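Local coordinates for putative peptidyl-arginine deiminase family protein (Campylobacter jejuni subsp. jejuni serotype O:2, PDB 6B10) that probably hydrolyses agmatine to N-carbamoylputrescine, releasing ammonia, in a deiminase step of polyamine biosynthesis on the way to putrescine, at residues M157-H162 with I191-N196; F284-N289 with G308-V313. All coordinates share one frame; numbering follows the deposited sequence.

Interaction 1: M157-H162 with I191-N196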
ATOM      1  N   MET A 157     -10.765  -8.496  -6.164  1.00 24.73           N
ATOM      2  CA  MET A 157     -10.286  -7.312  -5.458  1.00 25.35           C
ATOM      3  C   MET A 157     -10.979  -7.183  -4.113  1.00 25.95           C
ATOM      4  O   MET A 157     -12.169  -7.448  -3.987  1.00 26.38           O
ATOM      5  CB  MET A 157     -10.526  -6.038  -6.274  1.00 25.57           C
ATOM      6  CG  MET A 157      -9.959  -4.778  -5.621  1.00 26.22           C
ATOM      7  SD  MET A 157     -10.312  -3.271  -6.542  1.00 27.13           S
ATOM      8  CE  MET A 157     -12.015  -2.993  -6.065  1.00 26.37           C
ATOM      9  N   LEU A 158     -10.218  -6.737  -3.124  1.00 26.45           N
ATOM     10  CA  LEU A 158     -10.686  -6.563  -1.768  1.00 27.34           C
ATOM     11  C   LEU A 158     -10.772  -5.061  -1.512  1.00 28.04           C
ATOM     12  O   LEU A 158      -9.896  -4.304  -1.930  1.00 26.00           O
ATOM     13  CB  LEU A 158      -9.675  -7.231  -0.832  1.00 28.46           C
ATOM     14  CG  LEU A 158      -9.993  -7.663   0.590  1.00 29.45           C
ATOM     15  CD1 LEU A 158     -11.242  -8.524   0.661  1.00 29.97           C
ATOM     16  CD2 LEU A 158      -8.788  -8.407   1.162  1.00 29.41           C
ATOM     17  N   THR A 159     -11.845  -4.621  -0.867  1.00 29.36           N
ATOM     18  CA  THR A 159     -12.019  -3.201  -0.558  1.00 31.42           C
ATOM     19  C   THR A 159     -13.023  -3.015   0.577  1.00 33.46           C
ATOM     20  O   THR A 159     -13.746  -3.942   0.930  1.00 32.64           O
ATOM     21  CB  THR A 159     -12.468  -2.397  -1.806  1.00 31.17           C
ATOM     22  OG1 THR A 159     -12.365  -0.990  -1.548  1.00 30.75           O
ATOM     23  CG2 THR A 159     -13.896  -2.742  -2.206  1.00 31.14           C
ATOM     24  N   SER A 160     -13.052  -1.818   1.147  1.00 37.18           N
ATOM     25  CA  SER A 160     -13.996  -1.496   2.212  1.00 41.99           C
ATOM     26  C   SER A 160     -15.142  -0.642   1.682  1.00 44.05           C
ATOM     27  O   SER A 160     -14.918   0.341   0.973  1.00 42.73           O
ATOM     28  CB  SER A 160     -13.287  -0.763   3.349  1.00 43.59           C
ATOM     29  OG  SER A 160     -14.227  -0.258   4.285  1.00 47.32           O
ATOM     30  N   SER A 161     -16.366  -1.019   2.046  1.00 48.30           N
ATOM     31  CA  SER A 161     -17.566  -0.248   1.706  1.00 52.48           C
ATOM     32  C   SER A 161     -17.510   1.199   2.198  1.00 55.12           C
ATOM     33  O   SER A 161     -18.091   2.092   1.585  1.00 57.42           O
ATOM     34  CB  SER A 161     -18.802  -0.927   2.295  1.00 53.34           C
ATOM     35  OG  SER A 161     -18.956  -2.229   1.763  1.00 56.47           O
ATOM     36  N   HIS A 162     -16.809   1.423   3.303  1.00 57.96           N
ATOM     37  CA  HIS A 162     -16.699   2.750   3.896  1.00 61.48           C
ATOM     38  C   HIS A 162     -15.822   3.697   3.072  1.00 63.86           C
ATOM     39  O   HIS A 162     -15.994   4.912   3.144  1.00 65.46           O
ATOM     40  CB  HIS A 162     -16.165   2.640   5.329  1.00 63.43           C
ATOM     41  CG  HIS A 162     -17.043   1.831   6.235  1.00 66.22           C
ATOM     42  ND1 HIS A 162     -17.982   2.403   7.068  1.00 68.17           N
ATOM     43  CD2 HIS A 162     -17.135   0.493   6.428  1.00 68.00           C
ATOM     44  CE1 HIS A 162     -18.610   1.453   7.739  1.00 68.49           C
ATOM     45  NE2 HIS A 162     -18.115   0.286   7.369  1.00 69.27           N
ATOM     46  N   ILE A 191     -15.544  -8.426  -6.644  1.00 29.15           N
ATOM     47  CA  ILE A 191     -15.126  -7.483  -5.612  1.00 28.12           C
ATOM     48  C   ILE A 191     -15.725  -7.902  -4.281  1.00 28.39           C
ATOM     49  O   ILE A 191     -16.936  -8.093  -4.169  1.00 29.78           O
ATOM     50  CB  ILE A 191     -15.571  -6.042  -5.915  1.00 27.73           C
ATOM     51  CG1 ILE A 191     -14.892  -5.547  -7.197  1.00 28.49           C
ATOM     52  CG2 ILE A 191     -15.237  -5.131  -4.742  1.00 27.05           C
ATOM     53  CD1 ILE A 191     -15.330  -4.174  -7.653  1.00 28.77           C
ATOM     54  N   ILE A 192     -14.866  -8.037  -3.279  1.00 28.15           N
ATOM     55  CA  ILE A 192     -15.282  -8.314  -1.915  1.00 28.76           C
ATOM     56  C   ILE A 192     -15.366  -6.975  -1.190  1.00 28.75           C
ATOM     57  O   ILE A 192     -14.347  -6.306  -0.970  1.00 28.07           O
ATOM     58  CB  ILE A 192     -14.293  -9.258  -1.215  1.00 29.27           C
ATOM     59  CG1 ILE A 192     -14.270 -10.603  -1.940  1.00 30.00           C
ATOM     60  CG2 ILE A 192     -14.671  -9.463   0.244  1.00 30.52           C
ATOM     61  CD1 ILE A 192     -13.082 -11.470  -1.607  1.00 30.35           C
ATOM     62  N   TRP A 193     -16.592  -6.582  -0.857  1.00 28.12           N
ATOM     63  CA  TRP A 193     -16.863  -5.342  -0.157  1.00 29.20           C
ATOM     64  C   TRP A 193     -16.973  -5.626   1.331  1.00 30.75           C
ATOM     65  O   TRP A 193     -17.959  -6.207   1.775  1.00 32.96           O
ATOM     66  CB  TRP A 193     -18.182  -4.745  -0.653  1.00 29.21           C
ATOM     67  CG  TRP A 193     -18.161  -4.253  -2.070  1.00 28.46           C
ATOM     68  CD1 TRP A 193     -18.465  -4.967  -3.201  1.00 28.30           C
ATOM     69  CD2 TRP A 193     -17.843  -2.929  -2.506  1.00 28.13           C
ATOM     70  NE1 TRP A 193     -18.343  -4.161  -4.317  1.00 28.09           N
ATOM     71  CE2 TRP A 193     -17.961  -2.907  -3.914  1.00 28.03           C
ATOM     72  CE3 TRP A 193     -17.469  -1.757  -1.842  1.00 29.46           C
ATOM     73  CZ2 TRP A 193     -17.719  -1.758  -4.664  1.00 29.02           C
ATOM     74  CZ3 TRP A 193     -17.221  -0.616  -2.588  1.00 29.62           C
ATOM     75  CH2 TRP A 193     -17.350  -0.625  -3.986  1.00 29.68           C
ATOM     76  N   LEU A 194     -15.967  -5.230   2.106  1.00 32.12           N
ATOM     77  CA  LEU A 194     -15.990  -5.456   3.552  1.00 34.15           C
ATOM     78  C   LEU A 194     -16.712  -4.334   4.297  1.00 35.70           C
ATOM     79  O   LEU A 194     -16.335  -3.168   4.189  1.00 36.43           O
ATOM     80  CB  LEU A 194     -14.576  -5.597   4.115  1.00 34.11           C
ATOM     81  CG  LEU A 194     -13.820  -6.894   3.855  1.00 34.25           C
ATOM     82  CD1 LEU A 194     -12.490  -6.816   4.583  1.00 35.11           C
ATOM     83  CD2 LEU A 194     -14.592  -8.126   4.304  1.00 34.56           C
ATOM     84  N   GLU A 195     -17.730  -4.708   5.068  1.00 38.03           N
ATOM     85  CA  GLU A 195     -18.526  -3.758   5.847  1.00 40.32           C
ATOM     86  C   GLU A 195     -17.857  -3.416   7.174  1.00 39.69           C
ATOM     87  O   GLU A 195     -17.840  -2.253   7.582  1.00 40.14           O
ATOM     88  CB  GLU A 195     -19.918  -4.330   6.134  1.00 42.62           C
ATOM     89  CG  GLU A 195     -20.732  -4.699   4.902  1.00 45.97           C
ATOM     90  CD  GLU A 195     -21.099  -3.497   4.050  1.00 49.08           C
ATOM     91  OE1 GLU A 195     -21.425  -2.436   4.624  1.00 51.73           O
ATOM     92  OE2 GLU A 195     -21.062  -3.616   2.804  1.00 50.64           O
ATOM     93  N   ASN A 196     -17.298  -4.430   7.832  1.00 38.94           N
ATOM     94  CA  ASN A 196     -16.852  -4.312   9.222  1.00 38.28           C
ATOM     95  C   ASN A 196     -15.361  -4.107   9.427  1.00 39.84           C
ATOM     96  O   ASN A 196     -14.546  -4.346   8.533  1.00 38.12           O
ATOM     97  CB  ASN A 196     -17.275  -5.558   9.998  1.00 38.67           C
ATOM     98  CG  ASN A 196     -18.776  -5.648  10.171  1.00 38.71           C
ATOM     99  OD1 ASN A 196     -19.358  -4.896  10.946  1.00 38.69           O
ATOM    100  ND2 ASN A 196     -19.408  -6.572   9.462  1.00 39.71           N
TER
HETATM  101  O   HOH W   1     -14.125  -2.040   6.579  1.00 46.14           O
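T159 holds OG1 away from its backbone N (chi1 -168°), toward the hydrogen-bonding carbonyl of S148, and this drops CG2 over the six-membered ring of W193, which is itself swung back beside its own backbone N (chi1 -68°). The two residues are paired in neighbouring parallel strands, 156-160 and 190-194, joined by a beta-alpha-beta crossover in one of the small sheets of the pentein (guanidino-group-modifying) fold. T159 CG2 stands 4.0 Å from the centroid of that ring, a CH-pi contact. I191 CG2 sits over the same face and also touches T159 CG2 at 3.7 Å, while I191 CD1 runs beside M157 CE. This face is covered by helices 161-167 and 175-186, where D179 OD1 accepts a hydrogen bond from W193 NE1. On the opposite face of the sheet, L158 CD1 packs against I192 CG2 at 3.6 Å, and L194 leans on helix 233-244.

Between the strands the amides interleave in regular parallel fashion: I192 N reaches M157 O, T159 N reaches I192 O, and L194 N meets T159 O at 2.8 Å in an almost straight bond. S161 N continues the ladder to L194 O, although it approaches from above the carbonyl plane. Here the first strand ends, and S160 serves as N-cap of the next helix, its OG accepting from H162 N; a water joins the same OG to N196 O.

Past the strand ends, two side chains reach across between the segments. A bend in the E195 chain brings its carboxylate back to S161, whose OG donates to OE2 at 2.7 Å from 63° above the carboxylate plane. H162 is poorly ordered, but as modelled its NE2 donates to E195 O over 2.6 Å, with that oxygen lying in the imidazole plane.

Interaction 2: F284-N289 with G308-V313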
ATOM      1  N   PHE A 284       7.086  -3.400  12.327  1.00 24.94           N
ATOM      2  CA  PHE A 284       7.300  -3.806  13.712  1.00 25.29           C
ATOM      3  C   PHE A 284       6.989  -2.596  14.591  1.00 26.11           C
ATOM      4  O   PHE A 284       7.247  -1.449  14.204  1.00 26.42           O
ATOM      5  CB  PHE A 284       8.751  -4.260  13.920  1.00 24.58           C
ATOM      6  CG  PHE A 284       8.999  -5.736  13.671  1.00 24.53           C
ATOM      7  CD1 PHE A 284       8.095  -6.534  12.965  1.00 24.48           C
ATOM      8  CD2 PHE A 284      10.173  -6.324  14.132  1.00 24.13           C
ATOM      9  CE1 PHE A 284       8.352  -7.884  12.752  1.00 24.91           C
ATOM     10  CE2 PHE A 284      10.437  -7.672  13.916  1.00 24.51           C
ATOM     11  CZ  PHE A 284       9.528  -8.453  13.223  1.00 25.07           C
ATOM     12  N   TYR A 285       6.421  -2.852  15.763  1.00 27.53           N
ATOM     13  CA  TYR A 285       6.023  -1.790  16.699  1.00 27.98           C
ATOM     14  C   TYR A 285       6.616  -1.982  18.107  1.00 28.91           C
ATOM     15  O   TYR A 285       6.204  -1.311  19.063  1.00 29.07           O
ATOM     16  CB  TYR A 285       4.498  -1.720  16.760  1.00 26.89           C
ATOM     17  CG  TYR A 285       3.847  -1.449  15.414  1.00 27.47           C
ATOM     18  CD1 TYR A 285       4.002  -0.213  14.778  1.00 27.35           C
ATOM     19  CD2 TYR A 285       3.066  -2.421  14.778  1.00 27.20           C
ATOM     20  CE1 TYR A 285       3.416   0.043  13.545  1.00 27.14           C
ATOM     21  CE2 TYR A 285       2.471  -2.173  13.545  1.00 27.36           C
ATOM     22  CZ  TYR A 285       2.641  -0.939  12.933  1.00 27.62           C
ATOM     23  OH  TYR A 285       2.047  -0.681  11.708  1.00 26.69           O
ATOM     24  N   LYS A 286       7.587  -2.886  18.217  1.00 29.89           N
ATOM     25  CA  LYS A 286       8.222  -3.249  19.493  1.00 32.05           C
ATOM     26  C   LYS A 286       7.207  -3.827  20.487  1.00 30.54           C
ATOM     27  O   LYS A 286       7.100  -3.390  21.634  1.00 30.49           O
ATOM     28  CB  LYS A 286       8.999  -2.065  20.088  1.00 34.08           C
ATOM     29  CG  LYS A 286      10.027  -1.447  19.142  1.00 36.72           C
ATOM     30  CD  LYS A 286      11.057  -2.467  18.671  1.00 39.37           C
ATOM     31  CE  LYS A 286      12.158  -1.841  17.826  1.00 41.85           C
ATOM     32  NZ  LYS A 286      12.942  -0.804  18.553  1.00 43.52           N
ATOM     33  N   ASP A 287       6.484  -4.830  20.005  1.00 28.73           N
ATOM     34  CA  ASP A 287       5.462  -5.540  20.758  1.00 28.11           C
ATOM     35  C   ASP A 287       5.682  -7.013  20.470  1.00 27.84           C
ATOM     36  O   ASP A 287       6.193  -7.361  19.409  1.00 27.57           O
ATOM     37  CB  ASP A 287       4.074  -5.087  20.285  1.00 28.26           C
ATOM     38  CG  ASP A 287       2.935  -5.791  21.003  1.00 28.14           C
ATOM     39  OD1 ASP A 287       2.658  -6.976  20.705  1.00 28.18           O
ATOM     40  OD2 ASP A 287       2.286  -5.144  21.840  1.00 27.98           O
ATOM     41  N   LYS A 288       5.298  -7.875  21.405  1.00 28.66           N
ATOM     42  CA  LYS A 288       5.490  -9.324  21.250  1.00 29.55           C
ATOM     43  C   LYS A 288       4.843  -9.880  19.980  1.00 28.08           C
ATOM     44  O   LYS A 288       5.258 -10.925  19.477  1.00 27.17           O
ATOM     45  CB  LYS A 288       4.968 -10.089  22.474  1.00 31.21           C
ATOM     46  CG  LYS A 288       3.476  -9.961  22.729  1.00 34.05           C
ATOM     47  CD  LYS A 288       3.035 -10.889  23.854  1.00 37.09           C
ATOM     48  CE  LYS A 288       1.607 -10.610  24.291  1.00 37.66           C
ATOM     49  NZ  LYS A 288       0.639 -10.894  23.200  1.00 38.80           N
ATOM     50  N   ASN A 289       3.825  -9.191  19.472  1.00 26.74           N
ATOM     51  CA  ASN A 289       3.144  -9.635  18.264  1.00 26.85           C
ATOM     52  C   ASN A 289       3.961  -9.464  16.987  1.00 25.90           C
ATOM     53  O   ASN A 289       3.653 -10.105  15.990  1.00 25.59           O
ATOM     54  CB  ASN A 289       1.780  -8.953  18.132  1.00 27.04           C
ATOM     55  CG  ASN A 289       0.783  -9.437  19.169  1.00 27.53           C
ATOM     56  OD1 ASN A 289       1.054 -10.362  19.928  1.00 29.61           O
ATOM     57  ND2 ASN A 289      -0.373  -8.813  19.206  1.00 28.40           N
ATOM     58  N   GLY A 308      11.195  -7.356   9.421  1.00 23.31           N
ATOM     59  CA  GLY A 308      10.514  -6.356  10.232  1.00 23.33           C
ATOM     60  C   GLY A 308      11.243  -5.027  10.218  1.00 23.89           C
ATOM     61  O   GLY A 308      12.448  -4.982  10.391  1.00 23.61           O
ATOM     62  N   VAL A 309      10.506  -3.943  10.023  1.00 25.10           N
ATOM     63  CA  VAL A 309      11.079  -2.598  10.066  1.00 26.32           C
ATOM     64  C   VAL A 309      10.276  -1.785  11.061  1.00 26.46           C
ATOM     65  O   VAL A 309       9.054  -1.707  10.968  1.00 25.58           O
ATOM     66  CB  VAL A 309      11.028  -1.909   8.685  1.00 26.83           C
ATOM     67  CG1 VAL A 309      11.341  -0.428   8.804  1.00 27.31           C
ATOM     68  CG2 VAL A 309      11.991  -2.587   7.720  1.00 26.42           C
ATOM     69  N   ASP A 310      10.978  -1.197  12.023  1.00 27.18           N
ATOM     70  CA  ASP A 310      10.362  -0.380  13.055  1.00 27.75           C
ATOM     71  C   ASP A 310       9.537   0.718  12.404  1.00 27.81           C
ATOM     72  O   ASP A 310      10.083   1.578  11.723  1.00 30.61           O
ATOM     73  CB  ASP A 310      11.469   0.210  13.940  1.00 28.28           C
ATOM     74  CG  ASP A 310      10.937   1.001  15.118  1.00 28.31           C
ATOM     75  OD1 ASP A 310       9.711   1.091  15.314  1.00 27.45           O
ATOM     76  OD2 ASP A 310      11.771   1.545  15.865  1.00 30.81           O
ATOM     77  N   ALA A 311       8.224   0.676  12.601  1.00 28.08           N
ATOM     78  CA  ALA A 311       7.299   1.585  11.915  1.00 28.65           C
ATOM     79  C   ALA A 311       6.621   2.591  12.843  1.00 28.40           C
ATOM     80  O   ALA A 311       5.708   3.301  12.421  1.00 28.78           O
ATOM     81  CB  ALA A 311       6.240   0.781  11.173  1.00 28.81           C
ATOM     82  N   ARG A 312       7.073   2.666  14.088  1.00 29.04           N
ATOM     83  CA  ARG A 312       6.415   3.497  15.105  1.00 31.19           C
ATOM     84  C   ARG A 312       6.328   4.976  14.739  1.00 32.12           C
ATOM     85  O   ARG A 312       5.293   5.608  14.936  1.00 33.71           O
ATOM     86  CB  ARG A 312       7.133   3.353  16.448  1.00 31.34           C
ATOM     87  CG  ARG A 312       6.943   1.990  17.084  1.00 31.65           C
ATOM     88  CD  ARG A 312       7.731   1.884  18.366  1.00 32.28           C
ATOM     89  NE  ARG A 312       9.163   2.007  18.103  1.00 33.20           N
ATOM     90  CZ  ARG A 312      10.085   2.249  19.026  1.00 33.48           C
ATOM     91  NH1 ARG A 312       9.744   2.399  20.297  1.00 35.60           N
ATOM     92  NH2 ARG A 312      11.358   2.332  18.673  1.00 34.43           N
ATOM     93  N   VAL A 313       7.410   5.519  14.194  1.00 34.23           N
ATOM     94  CA  VAL A 313       7.470   6.949  13.895  1.00 36.18           C
ATOM     95  C   VAL A 313       6.478   7.301  12.784  1.00 37.92           C
ATOM     96  O   VAL A 313       5.809   8.339  12.849  1.00 40.76           O
ATOM     97  CB  VAL A 313       8.894   7.394  13.512  1.00 36.41           C
ATOM     98  CG1 VAL A 313       8.946   8.901  13.299  1.00 36.90           C
ATOM     99  CG2 VAL A 313       9.881   6.994  14.596  1.00 36.12           C
TER
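F284 and D310 form a parallel bridge where strands 279-284 and 305-310 run out, the two strands of a beta-alpha-beta unit whose helix is 289-300, in a small sheet of the pentein fold. F284 N donates to V309 O at 2.9 Å, meeting it well above the carbonyl plane, and F284 O receives A311 N at 2.8 Å. After this the backbones part: K286 adopts a left-handed backbone conformation (phi 61°, psi 53°), and D287 caps the coming helix by accepting from N289 N on the anti lone pair of OD1.

The F284 ring lies flat against G308, which has no side chain to hold it off. G308 CA sits over the middle of the ring, 3.5 Å from its centroid, a close CH-pi contact; helix 289-300 also packs on F284. The next side chain, Y285, rests its CE1 3.8 Å from A311 CB, while its hydroxyl is bound by T269 and S320.

K286, D310 and R312 make a salt-bridge network. R312 holds D310 side-on, NE to OD1 and NH2 to OD2, with both carboxylate oxygens used on their syn sides. K286 crosses this pair at about a right angle, laying CG over the centre of one guanidinium face, 3.7 Å from R312 CZ. Bends at chi2 (-58°) and chi4 put CE and NZ beside the aspartate. The salt bridge there is long, and the carboxylate probably offsets the repulsion between the two cations. K286 NZ stands 3.8 Å from D310 OD2 and 3.5 Å from R312 NH2.

Overall arrangement
Both contacts join strands that run parallel across a helical crossover, each pair including the middle strand of a three-stranded mixed sheet, but the sheets are separate: the centres of interactions 1 and 2 lie 27 Å apart and their nearest atoms about 17 Å. Interaction 1 is the more buried, with a longer backbone ladder and apolar side chains on both faces, packed against helices and loops; its polar side-chain links between the segments gather where the strands end. Interaction 2 catches only the last rung of its strand pair. More of it is open, and it relies on a ring against glycine and a surface network of lysine, aspartate and arginine, whereas in interaction 1 a serine hydroxyl and a histidine ring meet a carboxylate and a backbone carbonyl.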